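Local coordinates for protein sulfite dehydrogenase (Paracoccus pantotrophus, PDB 2XTS) that probably oxidises protein-bound sulfane sulfur at a molybdenum-molybdopterin cofactor, as the molybdenum subunit of the SoxCD complex, which also contains haem c, at residues F72-S77 with S244-L249; E43-S48 with I53-I58; G124-E127 with Q132-G135. All coordinates share one frame; numbering follows the deposited sequence.

Interaction 1: F72-S77 with S244-L249; sequences FERHHS and SKYTDL. With MTE (phosphonic acidmono-(2-amino-5,6-dimercapto-4-oxo-3,7,8a,9,10,10a-hexahydro-4H-8-oxa-1,3,9,10-tetraaza-anthracen-7-ylmethyl)ester), chain E; 2MO (molybdenum (IV)oxide), chain F; HEC (heme c), chain K.
Arg74 and His76 meet the hydroxyl of Tyr246 beside the molybdenum, and the tyrosine side chain comes from the opposite direction to both. The arginine can be followed outward. Its CB packs on the molybdopterin, near MTE C2'. The chain bends at chi2 (-67°), which brings CD alongside the dithiolene sulfur, 3.6 Å from MTE S1'. NE donates to the oxygen ligand 2MO OT2 (3.1 Å, 163°), which lies at the guanidinium edge. NH1 donates to the carbonyl O of His75 (2.9 Å) and also bonds Ser51. NH2 ends 3.7 Å from Tyr246 OH, which it meets obliquely. The His76 ring lies over the guanidinium, with CE1 above the centre of one face. Together with the NE and NH1 bonds, this cover would hold the guanidinium in its orientation.

Tyr246 OH donates a short bond, 2.5 Å, to the same 2MO OT2, in the plane of the tyrosine ring. One oxygen ligand is thus gripped from both segments. Tyr246 OH also lies at the His76 ring edge, in plane, 3.6 Å from His76 CE1. At another part of this edge, His76 ND1 donates to the haem propionate HEC O2D (3.2 Å). Ser244 OG holds the second propionate at HEC O1A (2.7 Å).

The two donors would be expected to draw electron density from OT2. His76, with NE2 near MTE S1', stands between dithiolene and haem propionate, consistent with a route for electrons.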
loop_
_atom_site.group_PDB
_atom_site.type_symbol
_atom_site.label_atom_id
_atom_site.label_comp_id
_atom_site.label_asym_id
_atom_site.label_seq_id
_atom_site.Cartn_x
_atom_site.Cartn_y
_atom_site.Cartn_z
ATOM N N PHE A 72 -0.989 -12.143 3.222
ATOM C CA PHE A 72 -1.144 -13.400 3.953
ATOM C C PHE A 72 -0.768 -13.286 5.415
ATOM O O PHE A 72 0.011 -12.407 5.819
ATOM C CB PHE A 72 -0.356 -14.559 3.316
ATOM C CG PHE A 72 1.087 -14.668 3.751
ATOM C CD1 PHE A 72 2.041 -13.754 3.385
ATOM C CD2 PHE A 72 1.487 -15.737 4.530
ATOM C CE1 PHE A 72 3.348 -13.889 3.797
ATOM C CE2 PHE A 72 2.782 -15.870 4.928
ATOM C CZ PHE A 72 3.721 -14.965 4.574
ATOM N N GLU A 73 -1.300 -14.226 6.188
ATOM C CA GLU A 73 -1.055 -14.407 7.619
ATOM C C GLU A 73 -0.505 -15.782 7.861
ATOM O O GLU A 73 -0.968 -16.758 7.298
ATOM C CB GLU A 73 -2.385 -14.371 8.366
ATOM C CG GLU A 73 -3.171 -13.089 8.274
ATOM C CD GLU A 73 -4.559 -13.260 8.859
ATOM O OE1 GLU A 73 -4.707 -13.515 10.076
ATOM O OE2 GLU A 73 -5.524 -13.144 8.103
ATOM N N ARG A 74 0.455 -15.876 8.762
ATOM C CA ARG A 74 0.883 -17.165 9.327
ATOM C C ARG A 74 1.026 -16.965 10.833
ATOM O O ARG A 74 1.819 -16.134 11.281
ATOM C CB ARG A 74 2.181 -17.682 8.696
ATOM C CG ARG A 74 2.357 -19.195 8.745
ATOM C CD ARG A 74 2.543 -19.761 10.124
ATOM N NE ARG A 74 3.134 -21.095 9.995
ATOM C CZ ARG A 74 2.785 -22.164 10.695
ATOM N NH1 ARG A 74 1.820 -22.116 11.616
ATOM N NH2 ARG A 74 3.407 -23.313 10.433
ATOM N N HIS A 75 0.242 -17.710 11.600
ATOM C CA HIS A 75 0.292 -17.690 13.070
ATOM C C HIS A 75 0.518 -19.087 13.606
ATOM O O HIS A 75 0.222 -20.068 12.933
ATOM C CB HIS A 75 -1.032 -17.190 13.677
ATOM C CG HIS A 75 -1.559 -15.985 13.009
ATOM N ND1 HIS A 75 -2.846 -15.845 12.516
ATOM C CD2 HIS A 75 -0.895 -14.859 12.683
ATOM C CE1 HIS A 75 -2.954 -14.650 11.950
ATOM N NE2 HIS A 75 -1.784 -14.034 12.050
ATOM N N HIS A 76 0.991 -19.155 14.843
ATOM C CA HIS A 76 1.120 -20.430 15.552
ATOM C C HIS A 76 0.224 -20.519 16.792
ATOM O O HIS A 76 -0.060 -21.625 17.245
ATOM C CB HIS A 76 2.576 -20.736 15.926
ATOM C CG HIS A 76 3.492 -20.890 14.749
ATOM N ND1 HIS A 76 4.028 -22.086 14.314
ATOM C CD2 HIS A 76 3.972 -19.939 13.915
ATOM C CE1 HIS A 76 4.794 -21.844 13.253
ATOM N NE2 HIS A 76 4.766 -20.555 12.997
ATOM N N SER A 77 -0.248 -19.378 17.316
ATOM C CA SER A 77 -1.257 -19.367 18.388
ATOM C C SER A 77 -2.264 -18.251 18.145
ATOM O O SER A 77 -2.837 -17.714 19.076
ATOM C CB SER A 77 -0.656 -19.271 19.783
ATOM O OG SER A 77 0.081 -18.076 19.969
ATOM N N SER A 244 12.818 -28.728 15.288
ATOM C CA SER A 244 11.683 -29.477 14.797
ATOM C C SER A 244 11.200 -28.936 13.455
ATOM O O SER A 244 10.920 -29.698 12.537
ATOM C CB SER A 244 10.540 -29.419 15.809
ATOM O OG SER A 244 9.417 -30.135 15.328
ATOM N N LYS A 245 11.081 -27.615 13.380
ATOM C CA LYS A 245 10.572 -26.920 12.207
ATOM C C LYS A 245 11.672 -26.052 11.619
ATOM O O LYS A 245 12.690 -25.779 12.264
ATOM C CB LYS A 245 9.356 -26.103 12.608
ATOM C CG LYS A 245 8.273 -26.950 13.279
ATOM C CD LYS A 245 7.674 -28.021 12.359
ATOM C CE LYS A 245 6.525 -28.712 13.051
ATOM N NZ LYS A 245 5.818 -29.634 12.156
ATOM N N TYR A 246 11.491 -25.686 10.357
ATOM C CA TYR A 246 12.430 -24.851 9.590
ATOM C C TYR A 246 13.824 -25.480 9.580
ATOM O O TYR A 246 14.853 -24.811 9.571
ATOM C CB TYR A 246 12.377 -23.362 9.995
ATOM C CG TYR A 246 10.941 -22.927 10.048
ATOM C CD1 TYR A 246 10.219 -22.705 8.891
ATOM C CD2 TYR A 246 10.271 -22.860 11.257
ATOM C CE1 TYR A 246 8.848 -22.368 8.951
ATOM C CE2 TYR A 246 8.926 -22.547 11.325
ATOM C CZ TYR A 246 8.219 -22.322 10.197
ATOM O OH TYR A 246 6.870 -22.075 10.335
ATOM N N THR A 247 13.814 -26.810 9.490
ATOM C CA THR A 247 14.966 -27.631 9.161
ATOM C C THR A 247 14.537 -28.507 8.010
ATOM O O THR A 247 13.362 -28.865 7.905
ATOM C CB THR A 247 15.427 -28.491 10.342
ATOM O OG1 THR A 247 14.312 -29.258 10.825
ATOM C CG2 THR A 247 15.967 -27.629 11.470
ATOM N N ASP A 248 15.469 -28.851 7.130
ATOM C CA ASP A 248 15.124 -29.291 5.768
ATOM C C ASP A 248 15.747 -30.682 5.541
ATOM O O ASP A 248 16.967 -30.820 5.336
ATOM C CB ASP A 248 15.679 -28.301 4.736
ATOM C CG ASP A 248 15.400 -26.848 5.070
ATOM O OD1 ASP A 248 14.469 -26.576 5.848
ATOM O OD2 ASP A 248 16.163 -25.992 4.542
ATOM N N LEU A 249 14.921 -31.721 5.597
ATOM C CA LEU A 249 15.391 -33.093 5.571
ATOM C C LEU A 249 15.921 -33.432 4.186
ATOM O O LEU A 249 15.272 -33.136 3.172
ATOM C CB LEU A 249 14.270 -34.049 5.985
ATOM C CG LEU A 249 14.594 -35.529 6.161
ATOM C CD1 LEU A 249 15.538 -35.731 7.331
ATOM C CD2 LEU A 249 13.334 -36.315 6.354
HETATM N N1 MTE E . 5.764 -14.294 14.972
HETATM C C2 MTE E . 5.119 -14.752 16.040
HETATM N N2 MTE E . 5.263 -14.100 17.214
HETATM N N3 MTE E . 4.311 -15.828 15.982
HETATM C C4 MTE E . 4.111 -16.533 14.831
HETATM O O4 MTE E . 3.336 -17.512 14.857
HETATM N N5 MTE E . 4.764 -16.774 12.420
HETATM C C6 MTE E . 5.933 -16.544 11.603
HETATM C C7 MTE E . 6.325 -15.083 11.447
HETATM N N8 MTE E . 6.380 -14.444 12.736
HETATM C C9 MTE E . 4.806 -16.110 13.632
HETATM C C10 MTE E . 5.673 -14.933 13.767
HETATM C "C1'" MTE E . 5.829 -17.171 10.224
HETATM S "S1'" MTE E . 6.009 -18.905 10.071
HETATM C "C2'" MTE E . 5.684 -16.419 9.108
HETATM S "S2'" MTE E . 5.749 -17.100 7.530
HETATM C "C3'" MTE E . 5.498 -14.923 9.243
HETATM O "O3'" MTE E . 5.377 -14.459 10.598
HETATM C "C4'" MTE E . 4.224 -14.493 8.541
HETATM O "O4'" MTE E . 4.099 -13.065 8.602
HETATM P P MTE E . 2.638 -12.478 8.300
HETATM O O1P MTE E . 2.420 -12.976 6.840
HETATM O O2P MTE E . 1.626 -13.096 9.208
HETATM O O3P MTE E . 2.795 -10.997 8.364
HETATM MO MO 2MO F . 6.437 -19.362 7.787
HETATM O OT1 2MO F . 8.211 -19.410 7.522
HETATM O OT2 2MO F . 5.696 -21.096 8.316
HETATM FE FE HEC K . 1.015 -29.830 22.232
HETATM C CHA HEC K . 2.924 -29.165 19.503
HETATM C CHB HEC K . 3.779 -30.967 23.869
HETATM C CHC HEC K . -0.811 -30.155 25.026
HETATM C CHD HEC K . -1.795 -29.324 20.440
HETATM N NA HEC K . 2.967 -30.028 21.778
HETATM C C1A HEC K . 3.543 -29.746 20.562
HETATM C C2A HEC K . 4.936 -30.131 20.587
HETATM C C3A HEC K . 5.166 -30.634 21.809
HETATM C C4A HEC K . 3.936 -30.571 22.566
HETATM C CMA HEC K . 6.488 -31.186 22.387
HETATM C CAA HEC K . 5.922 -29.977 19.400
HETATM C CBA HEC K . 5.778 -31.128 18.405
HETATM C CGA HEC K . 6.781 -31.066 17.290
HETATM O O1A HEC K . 7.168 -29.974 16.869
HETATM O O2A HEC K . 7.195 -32.178 16.890
HETATM N NB HEC K . 1.402 -30.389 24.085
HETATM C C1B HEC K . 2.621 -30.816 24.603
HETATM C C2B HEC K . 2.503 -30.932 26.041
HETATM C C3B HEC K . 1.217 -30.738 26.363
HETATM C C4B HEC K . 0.522 -30.369 25.154
HETATM C CMB HEC K . 3.648 -31.458 26.929
HETATM C CAB HEC K . 0.581 -30.747 27.746
HETATM C CBB HEC K . 1.374 -29.808 28.698
HETATM N NC HEC K . -0.963 -29.751 22.639
HETATM C C1C HEC K . -1.516 -29.959 23.866
HETATM C C2C HEC K . -2.950 -29.867 23.750
HETATM C C3C HEC K . -3.227 -29.626 22.462
HETATM C C4C HEC K . -1.978 -29.605 21.750
HETATM C CMC HEC K . -3.937 -30.001 24.930
HETATM C CAC HEC K . -4.552 -29.498 21.710
HETATM C CBC HEC K . -5.658 -28.674 22.263
HETATM N ND HEC K . 0.646 -29.323 20.323
HETATM C C1D HEC K . -0.608 -29.042 19.816
HETATM C C2D HEC K . -0.504 -28.487 18.492
HETATM C C3D HEC K . 0.945 -28.411 18.221
HETATM C C4D HEC K . 1.591 -28.959 19.374
HETATM C CMD HEC K . -1.590 -27.964 17.561
HETATM C CAD HEC K . 1.570 -27.857 16.953
HETATM C CBD HEC K . 1.811 -26.360 17.131
HETATM C CGD HEC K . 2.489 -25.727 15.950
HETATM O O1D HEC K . 2.982 -26.451 15.047
HETATM O O2D HEC K . 2.624 -24.488 15.969
#

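Interaction 2: E43-S48 with I53-I58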
loop_
_atom_site.group_PDB
_atom_site.type_symbol
_atom_site.label_atom_id
_atom_site.label_comp_id
_atom_site.label_asym_id
_atom_site.label_seq_id
_atom_site.Cartn_x
_atom_site.Cartn_y
_atom_site.Cartn_z
ATOM N N GLU A 43 -8.194 -25.565 4.410
ATOM C CA GLU A 43 -8.292 -26.166 5.740
ATOM C C GLU A 43 -7.414 -27.420 5.939
ATOM O O GLU A 43 -6.830 -27.627 7.026
ATOM C CB GLU A 43 -9.747 -26.503 6.048
ATOM C CG GLU A 43 -9.985 -27.072 7.463
ATOM C CD GLU A 43 -11.114 -28.087 7.513
ATOM O OE1 GLU A 43 -10.964 -29.110 8.213
ATOM O OE2 GLU A 43 -12.148 -27.866 6.846
ATOM N N TRP A 44 -7.302 -28.260 4.917
ATOM C CA TRP A 44 -6.600 -29.532 5.097
ATOM C C TRP A 44 -5.098 -29.401 5.371
ATOM O O TRP A 44 -4.447 -30.364 5.796
ATOM C CB TRP A 44 -6.857 -30.502 3.936
ATOM C CG TRP A 44 -6.255 -30.171 2.586
ATOM C CD1 TRP A 44 -6.886 -29.556 1.520
ATOM C CD2 TRP A 44 -4.939 -30.499 2.126
ATOM N NE1 TRP A 44 -6.031 -29.472 0.450
ATOM C CE2 TRP A 44 -4.835 -30.050 0.785
ATOM C CE3 TRP A 44 -3.842 -31.139 2.707
ATOM C CZ2 TRP A 44 -3.667 -30.195 0.032
ATOM C CZ3 TRP A 44 -2.682 -31.295 1.956
ATOM C CH2 TRP A 44 -2.603 -30.819 0.631
ATOM N N LEU A 45 -4.527 -28.215 5.168
ATOM C CA LEU A 45 -3.087 -28.070 5.293
ATOM C C LEU A 45 -2.603 -28.169 6.745
ATOM O O LEU A 45 -1.439 -28.509 6.975
ATOM C CB LEU A 45 -2.617 -26.751 4.667
ATOM C CG LEU A 45 -2.651 -26.634 3.143
ATOM C CD1 LEU A 45 -2.151 -25.256 2.714
ATOM C CD2 LEU A 45 -1.833 -27.716 2.485
ATOM N N THR A 46 -3.467 -27.841 7.704
ATOM C CA THR A 46 -3.069 -27.827 9.121
ATOM C C THR A 46 -4.149 -28.421 10.002
ATOM O O THR A 46 -5.261 -28.595 9.567
ATOM C CB THR A 46 -2.769 -26.392 9.586
ATOM O OG1 THR A 46 -3.903 -25.562 9.327
ATOM C CG2 THR A 46 -1.573 -25.838 8.841
ATOM N N GLU A 47 -3.827 -28.739 11.252
ATOM C CA GLU A 47 -4.865 -29.278 12.147
ATOM C C GLU A 47 -5.680 -28.244 12.911
ATOM O O GLU A 47 -6.737 -28.578 13.434
ATOM C CB GLU A 47 -4.356 -30.299 13.171
ATOM C CG GLU A 47 -5.530 -30.691 14.153
ATOM C CD GLU A 47 -5.573 -32.123 14.609
ATOM O OE1 GLU A 47 -6.679 -32.656 14.875
ATOM O OE2 GLU A 47 -4.509 -32.726 14.723
ATOM N N SER A 48 -5.181 -27.017 13.005
ATOM C CA SER A 48 -5.848 -25.975 13.763
ATOM C C SER A 48 -5.774 -24.679 12.976
ATOM O O SER A 48 -4.716 -24.363 12.437
ATOM C CB SER A 48 -5.154 -25.779 15.112
ATOM O OG SER A 48 -5.641 -24.602 15.742
ATOM N N ILE A 53 -2.036 -20.992 8.074
ATOM C CA ILE A 53 -1.577 -20.159 6.982
ATOM C C ILE A 53 -2.797 -19.758 6.160
ATOM O O ILE A 53 -3.728 -20.548 5.978
ATOM C CB ILE A 53 -0.597 -20.981 6.091
ATOM C CG1 ILE A 53 -0.003 -20.161 4.953
ATOM C CG2 ILE A 53 -1.236 -22.291 5.538
ATOM C CD1 ILE A 53 0.945 -19.151 5.405
ATOM N N ASN A 54 -2.771 -18.545 5.601
ATOM C CA ASN A 54 -3.662 -18.215 4.495
ATOM C C ASN A 54 -2.835 -17.608 3.371
ATOM O O ASN A 54 -1.608 -17.525 3.498
ATOM C CB ASN A 54 -4.870 -17.388 4.944
ATOM C CG ASN A 54 -4.512 -15.997 5.420
ATOM O OD1 ASN A 54 -3.560 -15.397 4.929
ATOM N ND2 ASN A 54 -5.324 -15.440 6.333
ATOM N N PHE A 55 -3.474 -17.261 2.254
ATOM C CA PHE A 55 -2.737 -17.026 1.026
ATOM C C PHE A 55 -3.098 -15.691 0.389
ATOM O O PHE A 55 -4.274 -15.381 0.230
ATOM C CB PHE A 55 -3.048 -18.158 0.032
ATOM C CG PHE A 55 -2.590 -19.504 0.492
ATOM C CD1 PHE A 55 -3.423 -20.309 1.254
ATOM C CD2 PHE A 55 -1.311 -19.946 0.202
ATOM C CE1 PHE A 55 -2.974 -21.530 1.736
ATOM C CE2 PHE A 55 -0.881 -21.181 0.653
ATOM C CZ PHE A 55 -1.709 -21.959 1.414
ATOM N N THR A 56 -2.081 -14.916 0.028
ATOM C CA THR A 56 -2.273 -13.646 -0.666
ATOM C C THR A 56 -2.797 -13.893 -2.086
ATOM O O THR A 56 -2.311 -14.791 -2.753
ATOM C CB THR A 56 -0.911 -12.918 -0.816
ATOM O OG1 THR A 56 -0.290 -12.793 0.464
ATOM C CG2 THR A 56 -1.046 -11.560 -1.474
ATOM N N PRO A 57 -3.767 -13.087 -2.555
ATOM C CA PRO A 57 -4.328 -13.260 -3.908
ATOM C C PRO A 57 -3.406 -12.716 -4.992
ATOM O O PRO A 57 -3.812 -11.862 -5.765
ATOM C CB PRO A 57 -5.644 -12.483 -3.837
ATOM C CG PRO A 57 -5.374 -11.409 -2.874
ATOM C CD PRO A 57 -4.518 -12.060 -1.802
ATOM N N ILE A 58 -2.204 -13.285 -5.093
ATOM C CA ILE A 58 -1.231 -12.805 -6.061
ATOM C C ILE A 58 -1.633 -13.012 -7.519
ATOM O O ILE A 58 -1.048 -12.421 -8.377
ATOM C CB ILE A 58 0.178 -13.382 -5.798
ATOM C CG1 ILE A 58 0.203 -14.913 -5.897
ATOM C CG2 ILE A 58 0.736 -12.876 -4.455
ATOM C CD1 ILE A 58 1.587 -15.485 -6.057
#
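Leu45 and Phe55 approach each other from opposite directions, and one methyl group makes the meeting. Leu45 CD1 points at the edge of the Phe55 ring and lies near its plane. It is nearest to Phe55 CZ, at 3.6 Å, and next to Phe55 CE1, at 3.9 Å. The methyl does not sit over a ring face. It butts against the rim, in apolar contact. Phe55 CG lies beside the backbone N (chi1 -64°), which carries CZ forward to the leucine.

Ile53 gives a second, looser touch. Its CG2 branch lies 4.2 Å from the same Leu45 CD1, while the end of the Ile53 chain leads away. The two residues therefore share one leucine methyl. The other methyl, Leu45 CD2, rests on a face of the Trp44 indole, displaced toward its rim. Leucine is thus wedged between an indole face and a phenyl edge. About 123 Å² is buried between the two segments. Trp44 NE1 bonds Val183 O of the cytochrome chain, and Asn54 bonds Val22 of the second copy of this protein.

The contact folds the short 3-10 turn 43-45 back on the end of strand 52-53 and the chain just after it. That strand pairs antiparallel with strand 74-75. Farther along, Thr56 bonds Ile143 at the start of strand 143-152, while Pro57 and Ile58 lean on helix 136-140.

Interaction 3: G124-E127 with Q132-G135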
loop_
_atom_site.group_PDB
_atom_site.type_symbol
_atom_site.label_atom_id
_atom_site.label_comp_id
_atom_site.label_asym_id
_atom_site.label_seq_id
_atom_site.Cartn_x
_atom_site.Cartn_y
_atom_site.Cartn_z
ATOM N N GLY A 124 4.994 -22.921 -1.446
ATOM C CA GLY A 124 5.214 -23.965 -2.428
ATOM C C GLY A 124 5.618 -25.330 -1.894
ATOM O O GLY A 124 5.892 -26.267 -2.649
ATOM N N GLY A 125 5.644 -25.489 -0.583
ATOM C CA GLY A 125 6.146 -26.728 0.003
ATOM C C GLY A 125 5.261 -27.920 -0.312
ATOM O O GLY A 125 5.746 -29.049 -0.468
ATOM N N MET A 126 3.966 -27.679 -0.450
ATOM C CA MET A 126 3.017 -28.737 -0.831
ATOM C C MET A 126 3.265 -29.242 -2.247
ATOM O O MET A 126 2.697 -30.257 -2.646
ATOM C CB MET A 126 1.546 -28.281 -0.677
ATOM C CG MET A 126 1.023 -27.328 -1.743
ATOM S SD MET A 126 1.694 -25.660 -1.709
ATOM C CE MET A 126 0.965 -25.003 -0.181
ATOM N N GLU A 127 4.050 -28.497 -3.021
ATOM C CA GLU A 127 4.404 -28.844 -4.411
ATOM C C GLU A 127 5.734 -29.570 -4.547
ATOM O O GLU A 127 6.154 -29.874 -5.654
ATOM C CB GLU A 127 4.416 -27.587 -5.287
ATOM C CG GLU A 127 3.119 -26.793 -5.276
ATOM C CD GLU A 127 2.013 -27.497 -6.005
ATOM O OE1 GLU A 127 2.172 -27.674 -7.237
ATOM O OE2 GLU A 127 0.980 -27.830 -5.373
ATOM N N GLN A 132 -0.208 -30.094 -6.769
ATOM C CA GLN A 132 -1.300 -30.405 -5.849
ATOM C C GLN A 132 -2.399 -29.349 -5.857
ATOM O O GLN A 132 -3.549 -29.701 -5.980
ATOM C CB GLN A 132 -0.782 -30.621 -4.421
ATOM C CG GLN A 132 0.144 -31.845 -4.278
ATOM C CD GLN A 132 0.261 -32.369 -2.868
ATOM O OE1 GLN A 132 -0.161 -31.729 -1.910
ATOM N NE2 GLN A 132 0.849 -33.550 -2.738
ATOM N N LEU A 133 -2.059 -28.072 -5.736
ATOM C CA LEU A 133 -3.080 -27.024 -5.607
ATOM C C LEU A 133 -3.190 -26.219 -6.903
ATOM O O LEU A 133 -2.239 -26.104 -7.656
ATOM C CB LEU A 133 -2.801 -26.108 -4.389
ATOM C CG LEU A 133 -2.860 -26.759 -2.993
ATOM C CD1 LEU A 133 -2.417 -25.797 -1.947
ATOM C CD2 LEU A 133 -4.250 -27.225 -2.679
ATOM N N GLU A 134 -4.383 -25.697 -7.146
ATOM C CA GLU A 134 -4.735 -25.087 -8.418
ATOM C C GLU A 134 -4.838 -23.567 -8.303
ATOM O O GLU A 134 -5.888 -23.033 -7.920
ATOM C CB GLU A 134 -6.074 -25.671 -8.866
ATOM C CG GLU A 134 -6.053 -27.191 -9.067
ATOM C CD GLU A 134 -7.432 -27.771 -9.287
ATOM O OE1 GLU A 134 -8.175 -27.194 -10.105
ATOM O OE2 GLU A 134 -7.766 -28.792 -8.629
ATOM N N GLY A 135 -3.752 -22.875 -8.622
ATOM C CA GLY A 135 -3.716 -21.420 -8.563
ATOM C C GLY A 135 -2.475 -20.916 -7.889
ATOM O O GLY A 135 -2.124 -21.409 -6.823
#
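A loop lies between strand 112-119 and helix 136-140, and Glu127 closes it by reaching across to the backbone of Gln132 and Leu133. One oxygen does most of the work. Glu127 OE2 accepts from Gln132 N at 2.9 Å (148°) and from Leu133 N at 3.1 Å (162°). Both donors come in on the syn side, but from opposite faces of the carboxylate plane. Glu127 OE1 adds a weak third bond from Gln132 N at 3.4 Å. The bend at chi2 (-71°) turns the glutamate tip toward the other segment, though the chain does not start out that way. Two consecutive backbone N-H groups are satisfied in this way by a buried carboxylate.

Beside this polar link the backbone of Met126 meets the flat end of Gln132. Met126 O lies 3.2 Å from Gln132 CD, against the amide carbon. Met126 O and Gln132 OE1 are both acceptors and do not bond each other. The Met126 side chain crosses that of Leu133 at about a right angle, with Met126 CG 3.8 Å from Leu133 CD1. Met126 CE also touches that methyl, at 3.9 Å.

Asn386, on strand 384-389, bonds both Glu127 OE1 and Leu133 O, so the loop is tied to the eight-stranded sheet. Glu134 N bonds Thr184 of the cytochrome chain. This is loop closure by a side-chain carboxylate that accepts from successive main-chain N-H groups, just ahead of a helix whose N-cap position is Gly135.

Along the chain interaction 2 comes first and closes before interaction 1 opens. Interaction 3 is nested in the long loop that interaction 1 closes. The centres of 1 and 2 are 12 Å apart and those of 2 and 3 are 11 Å apart. The centres of 1 and 3 are 16 Å apart, and these two do not touch. Interaction 2 is the middle link. The segment 53-58 meets 72-77 where strands 52-53 and 74-75 pair, and Trp44 packs on Gln132 and Leu133. All three lie within reach of the cytochrome chain, and interactions 1 and 2 also touch the second copy of this protein. The molybdenum site and the neighbouring loops thus lie together at the contacts with the other chains.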